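Long-range contacts in RNA 2',3'-cyclic phosphodiesterase (Deinococcus radiodurans, PDB 5H7E), which is a LigT-like member of the 2H phosphoesterase clan, a family of two-lobed proteins whose lobes are built on antiparallel beta-strands: residues Val75-Thr80 against Gln147-Pro152; Val94-Glu99 against Ala126-Ala131. All blocks are in the same frame, centred on the assembly; numbering follows the deposited sequence.

Interaction 1 of 2, residues Val75-Thr80 against Gln147-Pro152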
loop_
_atom_site.group_PDB
_atom_site.type_symbol
_atom_site.label_atom_id
_atom_site.label_comp_id
_atom_site.label_asym_id
_atom_site.label_seq_id
_atom_site.Cartn_x
_atom_site.Cartn_y
_atom_site.Cartn_z
ATOM N N VAL A 75 -0.773 -13.266 -2.043
ATOM C CA VAL A 75 0.323 -12.321 -2.017
ATOM C C VAL A 75 1.501 -12.960 -1.306
ATOM O O VAL A 75 1.337 -13.500 -0.209
ATOM C CB VAL A 75 -0.083 -11.037 -1.287
ATOM C CG1 VAL A 75 1.056 -9.958 -1.440
ATOM C CG2 VAL A 75 -1.418 -10.474 -1.880
ATOM N N ASN A 76 2.670 -12.934 -1.959
ATOM C CA ASN A 76 3.881 -13.542 -1.416
ATOM C C ASN A 76 4.853 -12.458 -1.006
ATOM O O ASN A 76 5.124 -11.553 -1.797
ATOM C CB ASN A 76 4.510 -14.404 -2.488
ATOM C CG ASN A 76 3.564 -15.473 -2.950
ATOM O OD1 ASN A 76 3.344 -16.431 -2.229
ATOM N ND2 ASN A 76 3.017 -15.327 -4.156
ATOM N N LEU A 77 5.377 -12.552 0.218
ATOM C CA LEU A 77 6.539 -11.748 0.591
ATOM C C LEU A 77 7.770 -12.252 -0.130
ATOM O O LEU A 77 7.921 -13.468 -0.356
ATOM C CB LEU A 77 6.820 -11.835 2.090
ATOM C CG LEU A 77 5.759 -11.336 3.069
ATOM C CD1 LEU A 77 6.297 -11.456 4.485
ATOM C CD2 LEU A 77 5.359 -9.899 2.739
ATOM N N ARG A 78 8.644 -11.303 -0.530
ATOM C CA ARG A 78 9.879 -11.681 -1.189
ATOM C C ARG A 78 11.030 -11.091 -0.370
ATOM O O ARG A 78 11.121 -11.381 0.817
ATOM C CB ARG A 78 9.875 -11.266 -2.679
ATOM C CG ARG A 78 8.659 -11.889 -3.452
ATOM C CD ARG A 78 8.859 -13.430 -3.573
ATOM N NE ARG A 78 10.000 -13.775 -4.421
ATOM C CZ ARG A 78 10.396 -15.029 -4.660
ATOM N NH1 ARG A 78 9.822 -16.010 -4.003
ATOM N NH2 ARG A 78 11.428 -15.279 -5.480
ATOM N N GLY A 79 11.923 -10.328 -0.988
ATOM C CA GLY A 79 13.127 -9.834 -0.315
ATOM C C GLY A 79 12.970 -8.366 0.056
ATOM O O GLY A 79 12.000 -7.735 -0.308
ATOM N N THR A 80 13.912 -7.860 0.851
ATOM C CA THR A 80 13.880 -6.446 1.195
ATOM C C THR A 80 14.613 -5.610 0.146
ATOM O O THR A 80 15.412 -6.108 -0.662
ATOM C CB THR A 80 14.473 -6.236 2.580
ATOM O OG1 THR A 80 15.798 -6.856 2.628
ATOM C CG2 THR A 80 13.544 -6.806 3.668
ATOM N N GLN A 147 6.695 -16.055 3.723
ATOM C CA GLN A 147 5.299 -16.091 4.107
ATOM C C GLN A 147 4.417 -15.525 2.998
ATOM O O GLN A 147 4.868 -14.794 2.115
ATOM C CB GLN A 147 5.063 -15.278 5.360
ATOM C CG GLN A 147 5.835 -15.783 6.614
ATOM C CD GLN A 147 7.238 -15.150 6.769
ATOM O OE1 GLN A 147 7.800 -14.623 5.837
ATOM N NE2 GLN A 147 7.781 -15.222 7.966
ATOM N N SER A 148 3.164 -15.946 3.038
ATOM C CA SER A 148 2.204 -15.450 2.060
ATOM C C SER A 148 0.854 -15.345 2.742
ATOM O O SER A 148 0.629 -15.921 3.825
ATOM C CB SER A 148 2.100 -16.386 0.858
ATOM O OG SER A 148 1.680 -17.660 1.277
ATOM N N TRP A 149 -0.079 -14.625 2.083
ATOM C CA TRP A 149 -1.443 -14.597 2.608
ATOM C C TRP A 149 -2.420 -14.440 1.460
ATOM O O TRP A 149 -2.047 -14.027 0.370
ATOM C CB TRP A 149 -1.702 -13.455 3.597
ATOM C CG TRP A 149 -1.855 -12.063 3.008
ATOM C CD1 TRP A 149 -3.053 -11.391 2.896
ATOM C CD2 TRP A 149 -0.830 -11.123 2.639
ATOM N NE1 TRP A 149 -2.829 -10.132 2.426
ATOM C CE2 TRP A 149 -1.493 -9.929 2.272
ATOM C CE3 TRP A 149 0.589 -11.161 2.567
ATOM C CZ2 TRP A 149 -0.797 -8.784 1.840
ATOM C CZ3 TRP A 149 1.268 -10.014 2.138
ATOM C CH2 TRP A 149 0.562 -8.828 1.807
ATOM N N THR A 150 -3.688 -14.680 1.751
ATOM C CA THR A 150 -4.759 -14.503 0.767
ATOM C C THR A 150 -5.524 -13.239 1.093
ATOM O O THR A 150 -6.070 -13.100 2.202
ATOM C CB THR A 150 -5.695 -15.708 0.774
ATOM O OG1 THR A 150 -4.965 -16.862 0.370
ATOM C CG2 THR A 150 -6.816 -15.501 -0.250
ATOM N N ALA A 151 -5.482 -12.280 0.167
ATOM C CA ALA A 151 -6.138 -10.986 0.359
ATOM C C ALA A 151 -7.569 -11.049 -0.122
ATOM O O ALA A 151 -7.787 -11.243 -1.321
ATOM C CB ALA A 151 -5.384 -9.926 -0.400
ATOM N N PRO A 152 -8.574 -10.881 0.747
ATOM C CA PRO A 152 -9.965 -11.021 0.304
ATOM C C PRO A 152 -10.522 -9.802 -0.400
ATOM O O PRO A 152 -11.582 -9.941 -1.026
ATOM C CB PRO A 152 -10.716 -11.315 1.606
ATOM C CG PRO A 152 -9.915 -10.736 2.654
ATOM C CD PRO A 152 -8.462 -10.751 2.209
HETATM O O HOH W 1 6.797 -15.766 0.079
#

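Interaction 2 of 2, residues Val94-Glu99 against Ala126-Ala131. With SO4 (sulfate ion), chain D.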
loop_
_atom_site.group_PDB
_atom_site.type_symbol
_atom_site.label_atom_id
_atom_site.label_comp_id
_atom_site.label_asym_id
_atom_site.label_seq_id
_atom_site.Cartn_x
_atom_site.Cartn_y
_atom_site.Cartn_z
ATOM N N VAL A 94 9.722 -4.380 2.097
ATOM C CA VAL A 94 9.730 -5.774 1.614
ATOM C C VAL A 94 8.907 -5.833 0.335
ATOM O O VAL A 94 7.809 -5.272 0.266
ATOM C CB VAL A 94 9.215 -6.765 2.665
ATOM C CG1 VAL A 94 7.781 -6.425 3.186
ATOM C CG2 VAL A 94 9.243 -8.201 2.141
ATOM N N LYS A 95 9.469 -6.480 -0.698
ATOM C CA LYS A 95 8.744 -6.652 -1.952
ATOM C C LYS A 95 7.624 -7.671 -1.778
ATOM O O LYS A 95 7.780 -8.665 -1.074
ATOM C CB LYS A 95 9.721 -7.123 -3.015
ATOM C CG LYS A 95 9.054 -7.464 -4.352
ATOM C CD LYS A 95 10.192 -7.872 -5.347
ATOM C CE LYS A 95 9.667 -8.202 -6.714
ATOM N NZ LYS A 95 8.551 -9.155 -6.587
ATOM N N THR A 96 6.483 -7.437 -2.462
ATOM C CA THR A 96 5.375 -8.392 -2.465
ATOM C C THR A 96 5.064 -8.726 -3.910
ATOM O O THR A 96 5.241 -7.885 -4.796
ATOM C CB THR A 96 4.113 -7.848 -1.812
ATOM O OG1 THR A 96 3.793 -6.581 -2.427
ATOM C CG2 THR A 96 4.360 -7.546 -0.329
ATOM N N GLU A 97 4.674 -9.988 -4.137
ATOM C CA GLU A 97 4.322 -10.424 -5.503
ATOM C C GLU A 97 2.982 -11.128 -5.437
ATOM O O GLU A 97 2.737 -11.883 -4.509
ATOM C CB GLU A 97 5.360 -11.392 -6.048
ATOM C CG GLU A 97 5.113 -11.874 -7.476
ATOM C CD GLU A 97 4.216 -13.123 -7.572
ATOM O OE1 GLU A 97 4.172 -13.921 -6.612
ATOM O OE2 GLU A 97 3.557 -13.298 -8.624
ATOM N N ALA A 98 2.114 -10.907 -6.446
ATOM C CA ALA A 98 0.877 -11.685 -6.542
ATOM C C ALA A 98 0.435 -11.682 -7.992
ATOM O O ALA A 98 0.430 -10.625 -8.615
ATOM C CB ALA A 98 -0.265 -11.099 -5.668
ATOM N N GLU A 99 -0.047 -12.831 -8.469
ATOM C CA GLU A 99 -0.668 -12.827 -9.800
ATOM C C GLU A 99 -1.834 -11.842 -9.830
ATOM O O GLU A 99 -2.724 -11.879 -8.977
ATOM C CB GLU A 99 -1.171 -14.241 -10.133
ATOM C CG GLU A 99 -1.721 -14.341 -11.569
ATOM C CD GLU A 99 -2.396 -15.654 -11.890
ATOM O OE1 GLU A 99 -2.592 -16.502 -10.978
ATOM O OE2 GLU A 99 -2.730 -15.847 -13.086
ATOM N N ALA A 126 5.175 -3.289 -6.174
ATOM C CA ALA A 126 4.405 -3.644 -4.991
ATOM C C ALA A 126 5.326 -3.926 -3.810
ATOM O O ALA A 126 6.295 -4.689 -3.922
ATOM C CB ALA A 126 3.579 -4.894 -5.267
ATOM N N HIS A 127 5.017 -3.315 -2.672
ATOM C CA HIS A 127 5.870 -3.488 -1.497
ATOM C C HIS A 127 5.065 -3.134 -0.262
ATOM O O HIS A 127 4.010 -2.475 -0.335
ATOM C CB HIS A 127 7.105 -2.572 -1.545
ATOM C CG HIS A 127 6.748 -1.110 -1.521
ATOM N ND1 HIS A 127 6.304 -0.445 -2.654
ATOM C CD2 HIS A 127 6.772 -0.189 -0.525
ATOM C CE1 HIS A 127 6.081 0.832 -2.346
ATOM N NE2 HIS A 127 6.359 1.014 -1.065
ATOM N N ILE A 128 5.616 -3.554 0.890
ATOM C CA ILE A 128 5.180 -3.047 2.208
ATOM C C ILE A 128 6.352 -2.265 2.760
ATOM O O ILE A 128 7.435 -2.833 2.999
ATOM C CB ILE A 128 4.801 -4.190 3.158
ATOM C CG1 ILE A 128 3.674 -5.017 2.555
ATOM C CG2 ILE A 128 4.463 -3.628 4.543
ATOM C CD1 ILE A 128 3.514 -6.400 3.305
ATOM N N THR A 129 6.144 -0.964 3.022
ATOM C CA THR A 129 7.191 -0.174 3.665
ATOM C C THR A 129 7.352 -0.566 5.128
ATOM O O THR A 129 6.369 -0.697 5.886
ATOM C CB THR A 129 6.845 1.307 3.539
ATOM O OG1 THR A 129 6.844 1.606 2.138
ATOM C CG2 THR A 129 7.804 2.214 4.318
ATOM N N LEU A 130 8.600 -0.736 5.523
ATOM C CA LEU A 130 8.928 -1.153 6.881
ATOM C C LEU A 130 9.519 -0.027 7.715
ATOM O O LEU A 130 9.411 -0.030 8.962
ATOM C CB LEU A 130 9.950 -2.291 6.821
ATOM C CG LEU A 130 9.426 -3.506 6.035
ATOM C CD1 LEU A 130 10.565 -4.507 5.959
ATOM C CD2 LEU A 130 8.142 -4.112 6.762
ATOM N N ALA A 131 10.206 0.919 7.077
ATOM C CA ALA A 131 10.879 1.954 7.854
ATOM C C ALA A 131 11.158 3.111 6.922
ATOM O O ALA A 131 11.246 2.937 5.710
ATOM C CB ALA A 131 12.186 1.446 8.479
HETATM S S SO4 D . 4.082 3.541 0.698
HETATM O O1 SO4 D . 3.733 4.925 0.917
HETATM O O2 SO4 D . 5.513 3.496 0.344
HETATM O O3 SO4 D . 3.736 2.863 1.940
HETATM O O4 SO4 D . 3.353 2.967 -0.377
#

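Interaction 1 of 2, residues Val75-Thr80 against Gln147-Pro152
Val75 meets Trp149 through both backbone and side chain. Its N donates to Trp149 O over 2.8 Å, and its own O accepts Trp149 N at 2.9 Å, which makes the two residues an antiparallel hydrogen-bonded pair. Their side chains leave the same face of the sheet and run alongside each other. With chi1 at 75°, CG of Trp149 stands between its backbone N and carbonyl carbon, and the benzo half of the indole is carried across to the neighbouring strand. There it lies flat over the valine: Val75 CB is 3.7 Å from the centroid of the six-membered ring and only 4° off its normal, a CH-pi contact. The CG1 methyl reaches the far rim of the same face, 3.5 Å from Trp149 CH2, while CG2 looks toward the methyl of Ala151. Thr96 also packs on Val75, and Ile18 of helix 16-26 touches the indole, so this face belongs to the packed interior between sheet and helix.

Asn76 turns to the other face, opposite Ser148 in a non-hydrogen-bonded pair. Its OD1 rests 3.3 Å from Ser148 CB, whereas ND2 is hydrogen-bonded to Glu97 OE1. Strand 73-83 is an inner strand of the antiparallel sheet, paired with strand 148-160 on one side and strand 91-97 on the other.

Leu77 points toward strand 148-151, and its CD2 reaches the edge of the indole, 4.1 Å from Trp149 CZ3, while CD1 lies against Gln147. Its N donates to Gln147 O at 3.0 Å, and a water gives its two hydrogens to Leu77 O and to that same Gln147 O, which therefore accepts two bonds. Beyond Leu77 the strand bonds instead to the backbone of Phe145 and Leu143, which precede Gln147.

Interaction 2 of 2, residues Val94-Glu99 against Ala126-Ala131
Oxygen O2 of the sulfate ion is gripped by two side chains of strand 127-131, the strand whose His127 and Ile128 pair with Lys95 and Val94: His127 NE2 donates to it over 3.0 Å and Thr129 OG1 over 2.9 Å. His127 and Thr129 form one of the two His-X-Thr elements for which the 2H family is named; Thr44, of the other, also bonds the ion through OG1, as expected for an anion held in the cleft between the two lobes. O2 meets the imidazole at its edge, in the plane of the ring. ND1 of the same ring is hydrogen-bonded to Lys125 O, which helps fix its rotation; Phe83 meets the ring edge-to-face and Phe93 at an inclined angle. A chi1 of 63° places CG of His127 between its backbone N and carbonyl carbon and leads the ring away from strand 94-97; of its side chain, CB stays near Val94 O.

The strand behind this element is held by reciprocal backbone bonds. Val94 N donates to Ile128 O and Ile128 N to Val94 O, each at 2.9 Å, while His127 CA adds a CA-H...O contact to Val94 O. Beyond the non-hydrogen-bonded Lys95-His127 pair, Thr96 N points almost straight at Ala126 O, at 3.1 Å, but stands above the carbonyl plane, 50° out of it. On the face away from the sulfate, Val94 and Ile128 lie side by side, with Val94 CG1 3.7 Å from Ile128 CB, and Leu22 of helix 16-26 covers them. At its far end the strand forms a classic beta bulge, Leu130 and Ala131 both facing Trp92. Thr96 crosses Ile128 at about a right angle, its CG2 3.9 Å from Ile128 CG1, and its OG1 sits 3.3 Å from Ala126 CB.

In the fold
From the N terminus, the chain first lays down strand 6-13, helix 16-26, strand 42-48 and helix 56-67; strand 73-83 then pairs with the next strand, 91-97. Helix 101-114 follows, and interaction 2 closes the loop around it when strand 127-132 returns beside strand 91-97. Strand 148-160 then comes back to strand 73-83, so interaction 1 closes a longer loop within which interaction 2 is nested. Together they tie the strands into one sheet, in the order 148-160, 73-83, 91-97, 127-132, packed on helix 16-26. The two contacts, with centres about 8 Å apart, join through probable backbone bonds from Asn76 N to Glu97 O and from Arg78 N to Lys95 O.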